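Local coordinates for 2-oxoglutarate (2OG) and Fe(II)-dependent oxygenase superfamily protein (Arabidopsis thaliana, PDB 6KWA) that probably oxidises the auxin indole-3-acetic acid irreversibly to the inactive 2-oxoindole-3-acetic acid, using 2-oxoglutarate and iron(II), at residues P3-E8 and R20-R25; Y87-P92 and A118-A123. All blocks are in the same frame, centred on the assembly; numbering follows the deposited sequence.

Contacts 1 and 2 belong to opposite margins of one mixed sheet: strand 4-6 of contact 1 is its outermost strand on one edge, and strand 81-87, which leads into the turn of contact 2, is the outermost on the other. Their centres are about 22 Å apart. Helix 106-133 spans between them, and the two contacts meet where Leu7 CD1 lies 3.6 Å from Leu122 CD1. Contact 1 lies away from the magnesium site of His169, Asp171 and His228. In contact 2 the side chain of Met89 is about 11 Å from that of Asn152, a 2-oxoglutarate-binding residue whose ligand is not bound here.

Contact 1 of 2, residues P3-E8 and R20-R25; sequences PTIDLE and REASER
Ala22 meets Pro3 and Ile5 through a single methyl group, and this one carbon accounts for every close approach between 3-8 and 20-25. Its CB lies 3.6 Å from CG of Pro3, the outer corner of the pyrrolidine ring, and 4.1 Å from CD1 of Ile5. The two partners reach it from distinct directions, since the lines from Ala22 CB to Pro3 CG and to Ile5 CD1 open at about 88°. The methyl therefore sits at the corner where ring and chain end meet it nearly at right angles. CA of Pro3 and CA of Ala22 are 6.6 Å apart, the closest backbone approach of the two segments. Ile5 reaches that far because CG1 stands anti to the carbonyl carbon (chi1 -70°) and the chain then continues extended to CD1. About 100 Å² is buried in all, roughly half of it on Ala22, and the contact is wholly apolar. Strand 4-6, helix 12-25 and strand 28-32 form a beta-alpha-beta unit, with the two strands parallel neighbours in the sheet; here the last turn of the connecting helix touches the first strand at Ile5 and the residue just before it, Pro3. Ala22 also touches Phe29 of the second strand, while Ile5 packs on Leu15, Lys18 and Ile19 of the same helix. Away from the methyl, each segment has a polar bond of its own. At the end of the strand, Asp6 OD1 accepts from Glu8 N at 2.9 Å, an Asx turn; Asn33 ND2 is a second donor to the same oxygen. On the helix, Arg20 NE forms a hydrogen-bonded salt bridge to Glu24 OE2 at 3.0 Å, entering from above the carboxylate plane, and Tyr134 OH makes a hydrogen bond with this oxygen.

Contact 2 of 2, residues Y87-P92 and A118-A123; sequences YDMASP and AINGLA
Residues 88-91 form a type I beta turn, closed by Ser91 N bonding to Asp88 O at 2.9 Å, and bring CA of Ala90 to 6.7 Å from CA of Asn120 on helix 106-133. The Ala90 methyl lies obliquely over one face of the Asn120 amide, about 37° off the normal to its plane, with CB 4.0 Å from both OD1 and ND2, so it favours neither polar atom. Asn120 presents this group by extending away from its helix, CG lying anti to the backbone N (chi1 -172°). Met89 approaches the same amide less closely, its CG 4.4 Å from Asn120 OD1. These are loose van der Waals approaches that bury about 141 Å², of which Asn120 supplies the largest share. The oxygen has a polar partner beyond the turn, a weak hydrogen bond with Ser147 OG, and Ser147 is also joined to Met89 by a backbone bond, so one residue of strand 147-155 links both sides of the contact. The buried Met89 side chain continues onto Phe149 and Ser243 of the sheet. Ser91 meanwhile is the N-cap of helix 92-101, its OG accepting from Ala94 N. The arrangement thus joins the turn after edge strand 81-87 to the long helix packed against the larger sheet of the double-stranded beta-helix fold of 2-oxoglutarate oxygenases.

Contact 1 of 2, residues P3-E8 and R20-R25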
loop_
_atom_site.group_PDB
_atom_site.type_symbol
_atom_site.label_atom_id
_atom_site.label_comp_id
_atom_site.label_asym_id
_atom_site.label_seq_id
_atom_site.Cartn_x
_atom_site.Cartn_y
_atom_site.Cartn_z
ATOM N N PRO A 3 3.578 14.927 4.164
ATOM C CA PRO A 3 3.467 15.834 3.030
ATOM C C PRO A 3 2.556 15.281 1.968
ATOM O O PRO A 3 2.334 14.072 1.846
ATOM C CB PRO A 3 4.903 15.955 2.528
ATOM C CG PRO A 3 5.581 14.740 3.007
ATOM C CD PRO A 3 4.940 14.382 4.297
ATOM N N THR A 4 1.986 16.199 1.214
ATOM C CA THR A 4 1.199 15.851 0.074
ATOM C C THR A 4 1.987 16.291 -1.126
ATOM O O THR A 4 2.567 17.372 -1.109
ATOM C CB THR A 4 -0.158 16.492 0.111
ATOM O OG1 THR A 4 -0.882 15.934 1.211
ATOM C CG2 THR A 4 -0.890 16.216 -1.203
ATOM N N ILE A 5 2.133 15.378 -2.082
ATOM C CA ILE A 5 2.928 15.585 -3.287
ATOM C C ILE A 5 2.093 15.580 -4.561
ATOM O O ILE A 5 1.346 14.642 -4.823
ATOM C CB ILE A 5 4.042 14.519 -3.358
ATOM C CG1 ILE A 5 5.038 14.862 -2.244
ATOM C CG2 ILE A 5 4.718 14.511 -4.707
ATOM C CD1 ILE A 5 6.320 14.111 -2.285
ATOM N N ASP A 6 2.231 16.645 -5.343
ATOM C CA ASP A 6 1.512 16.841 -6.610
ATOM C C ASP A 6 2.269 16.169 -7.739
ATOM O O ASP A 6 3.283 16.688 -8.193
ATOM C CB ASP A 6 1.358 18.353 -6.882
ATOM C CG ASP A 6 0.451 18.676 -8.092
ATOM O OD1 ASP A 6 0.132 17.795 -8.921
ATOM O OD2 ASP A 6 0.050 19.852 -8.199
ATOM N N LEU A 7 1.745 15.053 -8.245
ATOM C CA LEU A 7 2.437 14.288 -9.272
ATOM C C LEU A 7 2.356 14.975 -10.631
ATOM O O LEU A 7 2.973 14.501 -11.583
ATOM C CB LEU A 7 1.858 12.870 -9.369
ATOM C CG LEU A 7 2.073 11.988 -8.119
ATOM C CD1 LEU A 7 1.561 10.582 -8.343
ATOM C CD2 LEU A 7 3.548 11.935 -7.704
ATOM N N GLU A 8 1.614 16.087 -10.722
ATOM C CA GLU A 8 1.613 16.897 -11.966
ATOM C C GLU A 8 2.542 18.122 -11.882
ATOM O O GLU A 8 2.428 19.041 -12.681
ATOM C CB GLU A 8 0.212 17.367 -12.354
ATOM C CG GLU A 8 -0.680 16.252 -12.879
ATOM C CD GLU A 8 -2.092 16.732 -13.195
ATOM O OE1 GLU A 8 -2.441 17.885 -12.846
ATOM O OE2 GLU A 8 -2.854 15.958 -13.810
ATOM N N ARG A 20 11.745 12.135 -2.702
ATOM C CA ARG A 20 12.863 11.599 -1.956
ATOM C C ARG A 20 12.887 12.120 -0.506
ATOM O O ARG A 20 13.096 11.358 0.420
ATOM C CB ARG A 20 14.161 11.972 -2.642
ATOM C CG ARG A 20 15.392 11.704 -1.793
ATOM C CD ARG A 20 16.666 11.977 -2.621
ATOM N NE ARG A 20 17.845 12.058 -1.766
ATOM C CZ ARG A 20 19.071 12.290 -2.218
ATOM N NH1 ARG A 20 19.277 12.481 -3.508
ATOM N NH2 ARG A 20 20.086 12.332 -1.385
ATOM N N GLU A 21 12.618 13.399 -0.294
ATOM C CA GLU A 21 12.798 13.930 1.046
ATOM C C GLU A 21 11.648 13.535 1.945
ATOM O O GLU A 21 11.856 13.285 3.137
ATOM C CB GLU A 21 12.932 15.461 1.035
ATOM C CG GLU A 21 14.364 15.934 0.804
ATOM C CD GLU A 21 14.464 17.369 0.311
ATOM O OE1 GLU A 21 13.633 18.221 0.719
ATOM O OE2 GLU A 21 15.418 17.656 -0.442
ATOM N N ALA A 22 10.454 13.425 1.375
ATOM C CA ALA A 22 9.337 12.854 2.117
ATOM C C ALA A 22 9.661 11.441 2.566
ATOM O O ALA A 22 9.509 11.087 3.748
ATOM C CB ALA A 22 8.079 12.856 1.252
ATOM N N SER A 23 10.171 10.655 1.626
ATOM C CA SER A 23 10.435 9.243 1.860
ATOM C C SER A 23 11.577 8.988 2.838
ATOM O O SER A 23 11.593 7.988 3.532
ATOM C CB SER A 23 10.768 8.581 0.531
ATOM O OG SER A 23 9.661 8.634 -0.353
ATOM N N GLU A 24 12.506 9.924 2.928
ATOM C CA GLU A 24 13.639 9.769 3.833
ATOM C C GLU A 24 13.297 10.207 5.225
ATOM O O GLU A 24 13.693 9.554 6.208
ATOM C CB GLU A 24 14.830 10.578 3.333
ATOM C CG GLU A 24 15.575 9.927 2.189
ATOM C CD GLU A 24 16.673 10.803 1.595
ATOM O OE1 GLU A 24 16.858 11.935 2.070
ATOM O OE2 GLU A 24 17.368 10.339 0.654
ATOM N N ARG A 25 12.518 11.282 5.322
ATOM C CA ARG A 25 12.248 11.878 6.622
ATOM C C ARG A 25 11.024 11.275 7.302
ATOM O O ARG A 25 11.047 11.054 8.507
ATOM C CB ARG A 25 12.072 13.390 6.484
ATOM C CG ARG A 25 11.513 14.065 7.735
ATOM C CD ARG A 25 12.429 13.890 8.939
ATOM N NE ARG A 25 11.870 14.553 10.114
ATOM C CZ ARG A 25 11.238 13.927 11.107
ATOM N NH1 ARG A 25 11.087 12.606 11.076
ATOM N NH2 ARG A 25 10.769 14.621 12.136
#

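Contact 2 of 2, residues Y87-P92 and A118-A123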
loop_
_atom_site.group_PDB
_atom_site.type_symbol
_atom_site.label_atom_id
_atom_site.label_comp_id
_atom_site.label_asym_id
_atom_site.label_seq_id
_atom_site.Cartn_x
_atom_site.Cartn_y
_atom_site.Cartn_z
ATOM N N TYR A 87 -1.838 -12.329 -4.896
ATOM C CA TYR A 87 -0.439 -12.176 -5.170
ATOM C C TYR A 87 -0.207 -11.997 -6.676
ATOM O O TYR A 87 -0.927 -12.571 -7.505
ATOM C CB TYR A 87 0.293 -13.399 -4.631
ATOM C CG TYR A 87 1.746 -13.449 -4.976
ATOM C CD1 TYR A 87 2.668 -12.771 -4.206
ATOM C CD2 TYR A 87 2.200 -14.166 -6.075
ATOM C CE1 TYR A 87 4.006 -12.808 -4.508
ATOM C CE2 TYR A 87 3.542 -14.204 -6.391
ATOM C CZ TYR A 87 4.442 -13.527 -5.600
ATOM O OH TYR A 87 5.783 -13.562 -5.912
ATOM N N ASP A 88 0.820 -11.226 -7.017
ATOM C CA ASP A 88 1.217 -10.979 -8.406
ATOM C C ASP A 88 0.118 -10.233 -9.135
ATOM O O ASP A 88 -0.370 -10.677 -10.172
ATOM C CB ASP A 88 1.558 -12.299 -9.099
ATOM C CG ASP A 88 2.326 -12.107 -10.397
ATOM O OD1 ASP A 88 3.026 -11.093 -10.551
ATOM O OD2 ASP A 88 2.254 -12.997 -11.258
ATOM N N MET A 89 -0.240 -9.062 -8.609
ATOM C CA MET A 89 -1.394 -8.337 -9.125
ATOM C C MET A 89 -1.104 -7.736 -10.490
ATOM O O MET A 89 -2.016 -7.263 -11.182
ATOM C CB MET A 89 -1.851 -7.265 -8.127
ATOM C CG MET A 89 -1.066 -5.974 -8.115
ATOM S SD MET A 89 -1.700 -4.828 -6.854
ATOM C CE MET A 89 -3.108 -4.147 -7.729
ATOM N N ALA A 90 0.157 -7.793 -10.900
ATOM C CA ALA A 90 0.540 -7.345 -12.241
ATOM C C ALA A 90 0.200 -8.406 -13.283
ATOM O O ALA A 90 0.113 -8.105 -14.467
ATOM C CB ALA A 90 2.040 -6.994 -12.299
ATOM N N SER A 91 0.024 -9.651 -12.842
ATOM C CA SER A 91 -0.399 -10.737 -13.736
ATOM C C SER A 91 -1.927 -10.781 -13.910
ATOM O O SER A 91 -2.657 -11.011 -12.946
ATOM C CB SER A 91 0.099 -12.074 -13.197
ATOM O OG SER A 91 -0.654 -13.139 -13.736
ATOM N N PRO A 92 -2.420 -10.574 -15.142
ATOM C CA PRO A 92 -3.873 -10.679 -15.377
ATOM C C PRO A 92 -4.448 -12.053 -15.042
ATOM O O PRO A 92 -5.621 -12.142 -14.681
ATOM C CB PRO A 92 -4.008 -10.361 -16.869
ATOM C CG PRO A 92 -2.842 -9.434 -17.139
ATOM C CD PRO A 92 -1.713 -9.982 -16.294
ATOM N N ALA A 118 -3.885 0.166 -13.299
ATOM C CA ALA A 118 -3.691 1.576 -13.006
ATOM C C ALA A 118 -2.857 1.800 -11.759
ATOM O O ALA A 118 -1.991 2.668 -11.746
ATOM C CB ALA A 118 -5.035 2.275 -12.851
ATOM N N ILE A 119 -3.143 1.047 -10.703
ATOM C CA ILE A 119 -2.465 1.243 -9.434
ATOM C C ILE A 119 -1.051 0.752 -9.533
ATOM O O ILE A 119 -0.132 1.361 -8.995
ATOM C CB ILE A 119 -3.199 0.542 -8.289
ATOM C CG1 ILE A 119 -4.421 1.365 -7.957
ATOM C CG2 ILE A 119 -2.382 0.551 -7.071
ATOM C CD1 ILE A 119 -4.074 2.746 -7.476
ATOM N N ASN A 120 -0.888 -0.354 -10.242
ATOM C CA ASN A 120 0.417 -0.918 -10.486
ATOM C C ASN A 120 1.274 -0.007 -11.367
ATOM O O ASN A 120 2.514 0.042 -11.242
ATOM C CB ASN A 120 0.258 -2.286 -11.125
ATOM C CG ASN A 120 1.538 -3.007 -11.238
ATOM O OD1 ASN A 120 2.013 -3.600 -10.265
ATOM N ND2 ASN A 120 2.126 -2.984 -12.435
ATOM N N GLY A 121 0.608 0.716 -12.261
ATOM C CA GLY A 121 1.290 1.656 -13.132
ATOM C C GLY A 121 1.845 2.792 -12.269
ATOM O O GLY A 121 2.988 3.241 -12.465
ATOM N N LEU A 122 1.031 3.258 -11.324
ATOM C CA LEU A 122 1.423 4.327 -10.388
ATOM C C LEU A 122 2.592 3.907 -9.494
ATOM O O LEU A 122 3.493 4.718 -9.210
ATOM C CB LEU A 122 0.237 4.743 -9.520
ATOM C CG LEU A 122 0.505 5.790 -8.422
ATOM C CD1 LEU A 122 1.062 7.063 -9.020
ATOM C CD2 LEU A 122 -0.716 6.118 -7.613
ATOM N N ALA A 123 2.572 2.656 -9.037
ATOM C CA ALA A 123 3.600 2.139 -8.132
ATOM C C ALA A 123 4.956 2.072 -8.825
ATOM O O ALA A 123 5.984 2.415 -8.232
ATOM C CB ALA A 123 3.207 0.762 -7.596
#